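PDB 6BHC: pseudopodium-enriched atypical kinase 1 from Homo sapiens, which is a pseudokinase with an unusual catalytic cleft that dimerises in a way new to the kinase fold and probably acts as a signalling scaffold rather than as an active kinase. Local coordinates for residues G18-R21 and S22-D26; K34-D37 and L38-G42; D174-E177 and R178-L182. The protein carries 1 engineered substitution. All coordinates share one frame; numbering follows the deposited sequence.

Contact 1: G18-R21 and S22-D26; sequences GKIR and SLHTD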
loop_
_atom_site.group_PDB
_atom_site.type_symbol
_atom_site.label_atom_id
_atom_site.label_comp_id
_atom_site.label_asym_id
_atom_site.label_seq_id
_atom_site.Cartn_x
_atom_site.Cartn_y
_atom_site.Cartn_z
ATOM N N GLY A 18 -1.452 22.596 7.467
ATOM C CA GLY A 18 -0.152 22.629 6.820
ATOM C C GLY A 18 0.700 21.417 7.136
ATOM O O GLY A 18 1.496 20.979 6.300
ATOM N N LYS A 19 0.547 20.859 8.339
ATOM C CA LYS A 19 1.304 19.669 8.716
ATOM C C LYS A 19 0.887 18.463 7.882
ATOM O O LYS A 19 1.736 17.745 7.341
ATOM C CB LYS A 19 1.114 19.389 10.207
ATOM C CG LYS A 19 1.627 18.036 10.667
ATOM C CD LYS A 19 3.138 17.935 10.554
ATOM C CE LYS A 19 3.633 16.605 11.102
ATOM N NZ LYS A 19 5.116 16.495 11.061
ATOM N N ILE A 20 -0.422 18.225 7.768
ATOM C CA ILE A 20 -0.914 17.107 6.964
ATOM C C ILE A 20 -0.563 17.313 5.497
ATOM O O ILE A 20 -0.268 16.354 4.771
ATOM C CB ILE A 20 -2.431 16.937 7.168
ATOM C CG1 ILE A 20 -2.737 16.654 8.639
ATOM C CG2 ILE A 20 -2.978 15.831 6.275
ATOM C CD1 ILE A 20 -4.202 16.442 8.923
ATOM N N ARG A 21 -0.586 18.565 5.038
ATOM C CA ARG A 21 -0.194 18.862 3.667
ATOM C C ARG A 21 1.270 18.518 3.427
ATOM O O ARG A 21 1.631 18.006 2.361
ATOM C CB ARG A 21 -0.465 20.334 3.366
ATOM C CG ARG A 21 -0.154 20.779 1.952
ATOM C CD ARG A 21 -0.569 22.227 1.782
ATOM N NE ARG A 21 -1.969 22.413 2.150
ATOM C CZ ARG A 21 -2.469 23.532 2.663
ATOM N NH1 ARG A 21 -3.758 23.605 2.964
ATOM N NH2 ARG A 21 -1.678 24.574 2.885
ATOM N N SER A 22 2.129 18.787 4.414
ATOM C CA SER A 22 3.540 18.452 4.274
ATOM C C SER A 22 3.771 16.948 4.343
ATOM O O SER A 22 4.662 16.428 3.660
ATOM C CB SER A 22 4.358 19.168 5.351
ATOM O OG SER A 22 5.737 18.864 5.234
ATOM N N LEU A 23 2.987 16.236 5.159
ATOM C CA LEU A 23 3.143 14.789 5.267
ATOM C C LEU A 23 2.798 14.099 3.954
ATOM O O LEU A 23 3.541 13.229 3.486
ATOM C CB LEU A 23 2.274 14.249 6.403
ATOM C CG LEU A 23 2.735 14.545 7.830
ATOM C CD1 LEU A 23 1.699 14.065 8.832
ATOM C CD2 LEU A 23 4.084 13.896 8.098
ATOM N N HIS A 24 1.667 14.469 3.349
ATOM C CA HIS A 24 1.278 13.864 2.080
ATOM C C HIS A 24 2.287 14.182 0.986
ATOM O O HIS A 24 2.638 13.309 0.183
ATOM C CB HIS A 24 -0.116 14.340 1.674
ATOM C CG HIS A 24 -1.227 13.543 2.282
ATOM N ND1 HIS A 24 -2.428 14.105 2.660
ATOM C CD2 HIS A 24 -1.321 12.224 2.572
ATOM C CE1 HIS A 24 -3.211 13.167 3.162
ATOM N NE2 HIS A 24 -2.564 12.017 3.119
ATOM N N THR A 25 2.768 15.425 0.945
ATOM C CA THR A 25 3.709 15.825 -0.096
ATOM C C THR A 25 5.022 15.063 0.027
ATOM O O THR A 25 5.542 14.535 -0.962
ATOM C CB THR A 25 3.945 17.334 -0.029
ATOM O OG1 THR A 25 2.710 18.021 -0.267
ATOM C CG2 THR A 25 4.965 17.764 -1.068
ATOM N N ASP A 26 5.572 14.988 1.243
ATOM C CA ASP A 26 6.813 14.248 1.443
ATOM C C ASP A 26 6.624 12.755 1.205
ATOM O O ASP A 26 7.542 12.088 0.716
ATOM C CB ASP A 26 7.355 14.497 2.851
ATOM C CG ASP A 26 7.673 15.959 3.106
ATOM O OD1 ASP A 26 7.895 16.701 2.126
ATOM O OD2 ASP A 26 7.707 16.362 4.288
#

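Contact 2: K34-D37 and L38-G42; sequences KCED and LFMAG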
loop_
_atom_site.group_PDB
_atom_site.type_symbol
_atom_site.label_atom_id
_atom_site.label_comp_id
_atom_site.label_asym_id
_atom_site.label_seq_id
_atom_site.Cartn_x
_atom_site.Cartn_y
_atom_site.Cartn_z
ATOM N N LYS A 34 10.529 5.611 -4.843
ATOM C CA LYS A 34 10.520 4.158 -4.711
ATOM C C LYS A 34 10.018 3.490 -5.986
ATOM O O LYS A 34 10.552 2.454 -6.399
ATOM C CB LYS A 34 9.670 3.741 -3.511
ATOM C CG LYS A 34 10.478 3.456 -2.257
ATOM C CD LYS A 34 9.579 3.118 -1.082
ATOM C CE LYS A 34 10.389 2.591 0.091
ATOM N NZ LYS A 34 11.497 3.515 0.459
ATOM N N CYS A 35 8.995 4.065 -6.621
ATOM C CA CYS A 35 8.555 3.555 -7.916
ATOM C C CYS A 35 9.668 3.662 -8.948
ATOM O O CYS A 35 9.906 2.723 -9.715
ATOM C CB CYS A 35 7.316 4.313 -8.392
ATOM S SG CYS A 35 5.807 3.976 -7.464
ATOM N N GLU A 36 10.369 4.798 -8.973
ATOM C CA GLU A 36 11.450 4.990 -9.934
ATOM C C GLU A 36 12.521 3.916 -9.789
ATOM O O GLU A 36 12.998 3.365 -10.788
ATOM C CB GLU A 36 12.052 6.385 -9.764
ATOM C CG GLU A 36 13.320 6.627 -10.563
ATOM C CD GLU A 36 13.783 8.069 -10.488
ATOM O OE1 GLU A 36 13.093 8.946 -11.047
ATOM O OE2 GLU A 36 14.832 8.325 -9.860
ATOM N N ASP A 37 12.902 3.592 -8.552
ATOM C CA ASP A 37 13.928 2.575 -8.349
ATOM C C ASP A 37 13.424 1.184 -8.716
ATOM O O ASP A 37 14.218 0.327 -9.118
ATOM C CB ASP A 37 14.416 2.606 -6.900
ATOM C CG ASP A 37 15.099 3.916 -6.545
ATOM O OD1 ASP A 37 15.563 4.616 -7.470
ATOM O OD2 ASP A 37 15.176 4.244 -5.342
ATOM N N LEU A 38 12.118 0.941 -8.592
ATOM C CA LEU A 38 11.569 -0.356 -8.973
ATOM C C LEU A 38 11.481 -0.505 -10.488
ATOM O O LEU A 38 11.713 -1.595 -11.020
ATOM C CB LEU A 38 10.192 -0.553 -8.338
ATOM C CG LEU A 38 10.166 -0.714 -6.815
ATOM C CD1 LEU A 38 8.737 -0.880 -6.323
ATOM C CD2 LEU A 38 11.028 -1.890 -6.385
ATOM N N PHE A 39 11.146 0.575 -11.197
ATOM C CA PHE A 39 11.061 0.516 -12.649
ATOM C C PHE A 39 12.426 0.572 -13.325
ATOM O O PHE A 39 12.534 0.203 -14.499
ATOM C CB PHE A 39 10.185 1.654 -13.180
ATOM C CG PHE A 39 8.712 1.434 -12.977
ATOM C CD1 PHE A 39 7.981 0.668 -13.868
ATOM C CD2 PHE A 39 8.055 2.002 -11.901
ATOM C CE1 PHE A 39 6.625 0.470 -13.681
ATOM C CE2 PHE A 39 6.701 1.807 -11.709
ATOM C CZ PHE A 39 5.985 1.040 -12.600
ATOM N N MET A 40 13.464 1.016 -12.617
ATOM C CA MET A 40 14.799 1.150 -13.185
ATOM C C MET A 40 15.755 0.055 -12.732
ATOM O O MET A 40 16.938 0.101 -13.083
ATOM C CB MET A 40 15.391 2.519 -12.834
ATOM C CG MET A 40 14.679 3.700 -13.482
ATOM S SD MET A 40 14.884 3.743 -15.271
ATOM C CE MET A 40 16.653 3.980 -15.411
ATOM N N ALA A 41 15.280 -0.923 -11.966
ATOM C CA ALA A 41 16.156 -1.965 -11.453
ATOM C C ALA A 41 16.624 -2.885 -12.576
ATOM O O ALA A 41 15.914 -3.119 -13.558
ATOM C CB ALA A 41 15.445 -2.778 -10.373
ATOM N N GLY A 42 17.830 -3.404 -12.422
ATOM C CA GLY A 42 18.424 -4.311 -13.387
ATOM C C GLY A 42 19.901 -4.019 -13.567
ATOM O O GLY A 42 20.389 -2.921 -13.299
#

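Contact 3: D174-E177 and R178-L182; sequences DLYE and RQVCL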
loop_
_atom_site.group_PDB
_atom_site.type_symbol
_atom_site.label_atom_id
_atom_site.label_comp_id
_atom_site.label_asym_id
_atom_site.label_seq_id
_atom_site.Cartn_x
_atom_site.Cartn_y
_atom_site.Cartn_z
ATOM N N ASP A 174 -11.469 8.702 -27.021
ATOM C CA ASP A 174 -11.058 8.998 -25.652
ATOM C C ASP A 174 -9.883 8.129 -25.227
ATOM O O ASP A 174 -8.922 8.622 -24.623
ATOM C CB ASP A 174 -12.236 8.809 -24.698
ATOM C CG ASP A 174 -13.375 9.763 -24.983
ATOM O OD1 ASP A 174 -13.418 10.326 -26.096
ATOM O OD2 ASP A 174 -14.230 9.948 -24.093
ATOM N N LEU A 175 -9.937 6.833 -25.540
ATOM C CA LEU A 175 -8.869 5.930 -25.130
ATOM C C LEU A 175 -7.583 6.202 -25.902
ATOM O O LEU A 175 -6.495 6.220 -25.315
ATOM C CB LEU A 175 -9.315 4.479 -25.312
ATOM C CG LEU A 175 -8.330 3.395 -24.869
ATOM C CD1 LEU A 175 -7.845 3.654 -23.452
ATOM C CD2 LEU A 175 -8.974 2.020 -24.971
ATOM N N TYR A 176 -7.684 6.426 -27.213
ATOM C CA TYR A 176 -6.475 6.616 -28.010
ATOM C C TYR A 176 -5.789 7.933 -27.671
ATOM O O TYR A 176 -4.566 7.977 -27.492
ATOM C CB TYR A 176 -6.796 6.553 -29.505
ATOM C CG TYR A 176 -5.586 6.868 -30.358
ATOM C CD1 TYR A 176 -4.596 5.916 -30.568
ATOM C CD2 TYR A 176 -5.419 8.123 -30.930
ATOM C CE1 TYR A 176 -3.480 6.203 -31.331
ATOM C CE2 TYR A 176 -4.308 8.419 -31.695
ATOM C CZ TYR A 176 -3.342 7.454 -31.894
ATOM O OH TYR A 176 -2.232 7.740 -32.654
ATOM N N GLU A 177 -6.557 9.023 -27.585
ATOM C CA GLU A 177 -5.949 10.324 -27.327
ATOM C C GLU A 177 -5.433 10.449 -25.899
ATOM O O GLU A 177 -4.594 11.316 -25.634
ATOM C CB GLU A 177 -6.944 11.444 -27.641
ATOM C CG GLU A 177 -7.370 11.479 -29.106
ATOM C CD GLU A 177 -8.012 12.793 -29.515
ATOM O OE1 GLU A 177 -8.122 13.704 -28.666
ATOM O OE2 GLU A 177 -8.402 12.916 -30.695
ATOM N N ARG A 178 -5.908 9.607 -24.978
ATOM C CA ARG A 178 -5.292 9.561 -23.655
ATOM C C ARG A 178 -3.937 8.866 -23.711
ATOM O O ARG A 178 -2.983 9.305 -23.058
ATOM C CB ARG A 178 -6.217 8.867 -22.654
ATOM C CG ARG A 178 -5.654 8.839 -21.237
ATOM C CD ARG A 178 -6.648 8.303 -20.216
ATOM N NE ARG A 178 -6.082 8.336 -18.870
ATOM C CZ ARG A 178 -6.181 9.370 -18.041
ATOM N NH1 ARG A 178 -6.834 10.464 -18.412
ATOM N NH2 ARG A 178 -5.630 9.315 -16.837
ATOM N N GLN A 179 -3.831 7.780 -24.485
ATOM C CA GLN A 179 -2.532 7.142 -24.687
ATOM C C GLN A 179 -1.540 8.098 -25.333
ATOM O O GLN A 179 -0.341 8.041 -25.036
ATOM C CB GLN A 179 -2.677 5.887 -25.551
ATOM C CG GLN A 179 -3.575 4.807 -24.975
ATOM C CD GLN A 179 -3.638 3.580 -25.866
ATOM O OE1 GLN A 179 -2.662 2.840 -25.991
ATOM N NE2 GLN A 179 -4.785 3.365 -26.499
ATOM N N VAL A 180 -2.017 8.975 -26.220
ATOM C CA VAL A 180 -1.138 9.969 -26.828
ATOM C C VAL A 180 -0.572 10.899 -25.763
ATOM O O VAL A 180 0.628 11.195 -25.754
ATOM C CB VAL A 180 -1.891 10.742 -27.929
ATOM C CG1 VAL A 180 -1.098 11.963 -28.366
ATOM C CG2 VAL A 180 -2.161 9.834 -29.115
ATOM N N CYS A 181 -1.421 11.357 -24.837
ATOM C CA CYS A 181 -0.940 12.210 -23.753
ATOM C C CYS A 181 0.079 11.483 -22.884
ATOM O O CYS A 181 1.056 12.087 -22.425
ATOM C CB CYS A 181 -2.113 12.699 -22.902
ATOM S SG CYS A 181 -3.224 13.860 -23.734
ATOM N N LEU A 182 -0.130 10.185 -22.645
ATOM C CA LEU A 182 0.799 9.431 -21.810
ATOM C C LEU A 182 2.145 9.248 -22.500
ATOM O O LEU A 182 3.194 9.312 -21.849
ATOM C CB LEU A 182 0.192 8.079 -21.439
ATOM C CG LEU A 182 -0.797 8.107 -20.274
ATOM C CD1 LEU A 182 -1.520 6.776 -20.146
ATOM C CD2 LEU A 182 -0.077 8.455 -18.977
#

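Contact 1: G18-R21 and S22-D26
The first torsion of Thr25 sets OG1 beside its own backbone N (chi1 -62°) and turns the hydroxyl back onto the carbonyl oxygen of Arg21, one helical turn earlier, with Thr25 OG1 to Arg21 O at 2.8 Å. Arg21 O also accepts the backbone N-H of Thr25, 3.2 Å from Thr25 N to Arg21 O, and the two donors arrive from opposite faces of the carbonyl plane. Lys19 owes its path to a bend at chi2 (66°), which swings the aliphatic chain across Leu23; Lys19 CE rests 3.9 Å from Leu23 CD1, and the two side chains cross at a slant. Leu23 CG lies 3.4 Å from Lys19 O, the acceptor of the Leu23 N-H. Ile20 and His24 run side by side and point the same way, Ile20 CG2 standing 4.0 Å from His24 ND1. Backbone bonds from Ser22 to Gly18 and from His24 to Ile20 complete the regular turns. Beyond the segments, Arg21 forms a salt bridge with Asp383, and His24 meets His24 of the second subunit, whose Thr387 and Leu388 pack on Ile20 and Leu23. This is the i to i+4 pattern of an alpha-helix, with a threonine hydroxyl bonded back to the preceding turn, on a helix that forms part of the dimer interface.

Contact 2: K34-D37 and L38-G42
Phe39 lays its ring edge against Cys35, one turn earlier. Its CG lies beside the backbone N (chi1 -76°), which places the ring next to the Cys35 carbonyl, and chi2 (-83°) turns an edge to the oxygen, with Phe39 CD2 only 3.0 Å from Cys35 O. The oxygen lies near the ring plane, and Cys35 C lies in it. The same oxygen takes the Phe39 N-H in a bond of 2.9 Å from Phe39 N to Cys35 O, with the donor nearly on the C=O axis. Phe39 CE2 also reaches Cys35 CB at 4.2 Å, a loose apolar touch. Leu38 adopts a similar first torsion and places CG 3.2 Å from Lys34 O, the acceptor of its own N-H. Met40 CG, beside its own N, passes 3.2 Å from Glu36 O; bends at chi2 and chi3 then carry the thioether off the helix to pack on Val113, Phe115 and Gln119. The Met40 N to Glu36 O bond is weak, its N-H...O angle only 128°, and the backbone unwinds into a loop through Ala41. Phe39 stacks on Trp409, while Leu398 of the second subunit packs against Lys34, Cys35 and Leu38. Chemically, the contact combines two sound main-chain bonds and a weak one at Met40 with aliphatic and aromatic carbon laid against carbonyl oxygens; between the side chains and the preceding turn it is van der Waals and weakly polar, with no salt bridge or side-chain hydrogen bond.

Contact 3: D174-E177 and R178-L182
Val180 sets one methyl over a face of the Tyr176 ring, its side chain coming across the tyrosine. Val180 CG2 stands 4.1 Å from the ring centroid and 28° off the ring normal, a CH-pi contact displaced toward the hydroxyl side of the ring, where Tyr176 CE2 is 3.6 Å from Val180 CG2. The tyrosine reaches this place because CG is anti to the backbone N (chi1 175°), sending the ring along the helix flank, while Val180 CG2 lies beside its own N and faces back down the helix. The same methyl is 3.4 Å from Tyr176 O, whose carbonyl accepts the Val180 N-H in its own plane. Leu175 and Gln179 meet more loosely: Gln179 NE2 lies 3.9 Å from Leu175 CG, and Gln179 CG comes to 3.3 Å from Leu175 O. The other backbone bonds between the two segments are longer, as from Cys181 N to Glu177 O at 3.3 Å, with the donor well above the carbonyl plane.

Helix 173-194 probably corresponds to the long helix αE of the kinase C-lobe. The polar ends are bonded to other parts of the chain: Tyr176 OH to Met289 O, Glu177 to Ser319, Ser322 and His169, Arg178 to Tyr321 and, as a salt bridge, Glu407. The chemistry divides by side chain: an apolar methyl-on-ring contact lies on one flank, whereas the buried Glu177 carboxylate has hydroxyl and imidazole partners that would probably stabilise its negative charge, and Arg178 ties the helix to helix 406-417.

The three contacts come in series along the chain. Contacts 1 and 2 both lie on helix 16-39, contact 1 near its start and contact 2 at its end, with centres about 24 Å apart. Contact 3 lies on helix 173-194, within the protein kinase domain, about 31 Å from contact 1 and about 24 Å from contact 2 between centres; no two of them touch. Contacts 1 and 2 both meet the second subunit, whereas no other chain of the assembly reaches contact 3. Helix 16-39 thus carries dimer contacts at both places, while contact 3 is a partly buried piece of the kinase domain. Helix 406-417 meets both contact 2 and contact 3, connecting the N-terminal helix with the kinase domain.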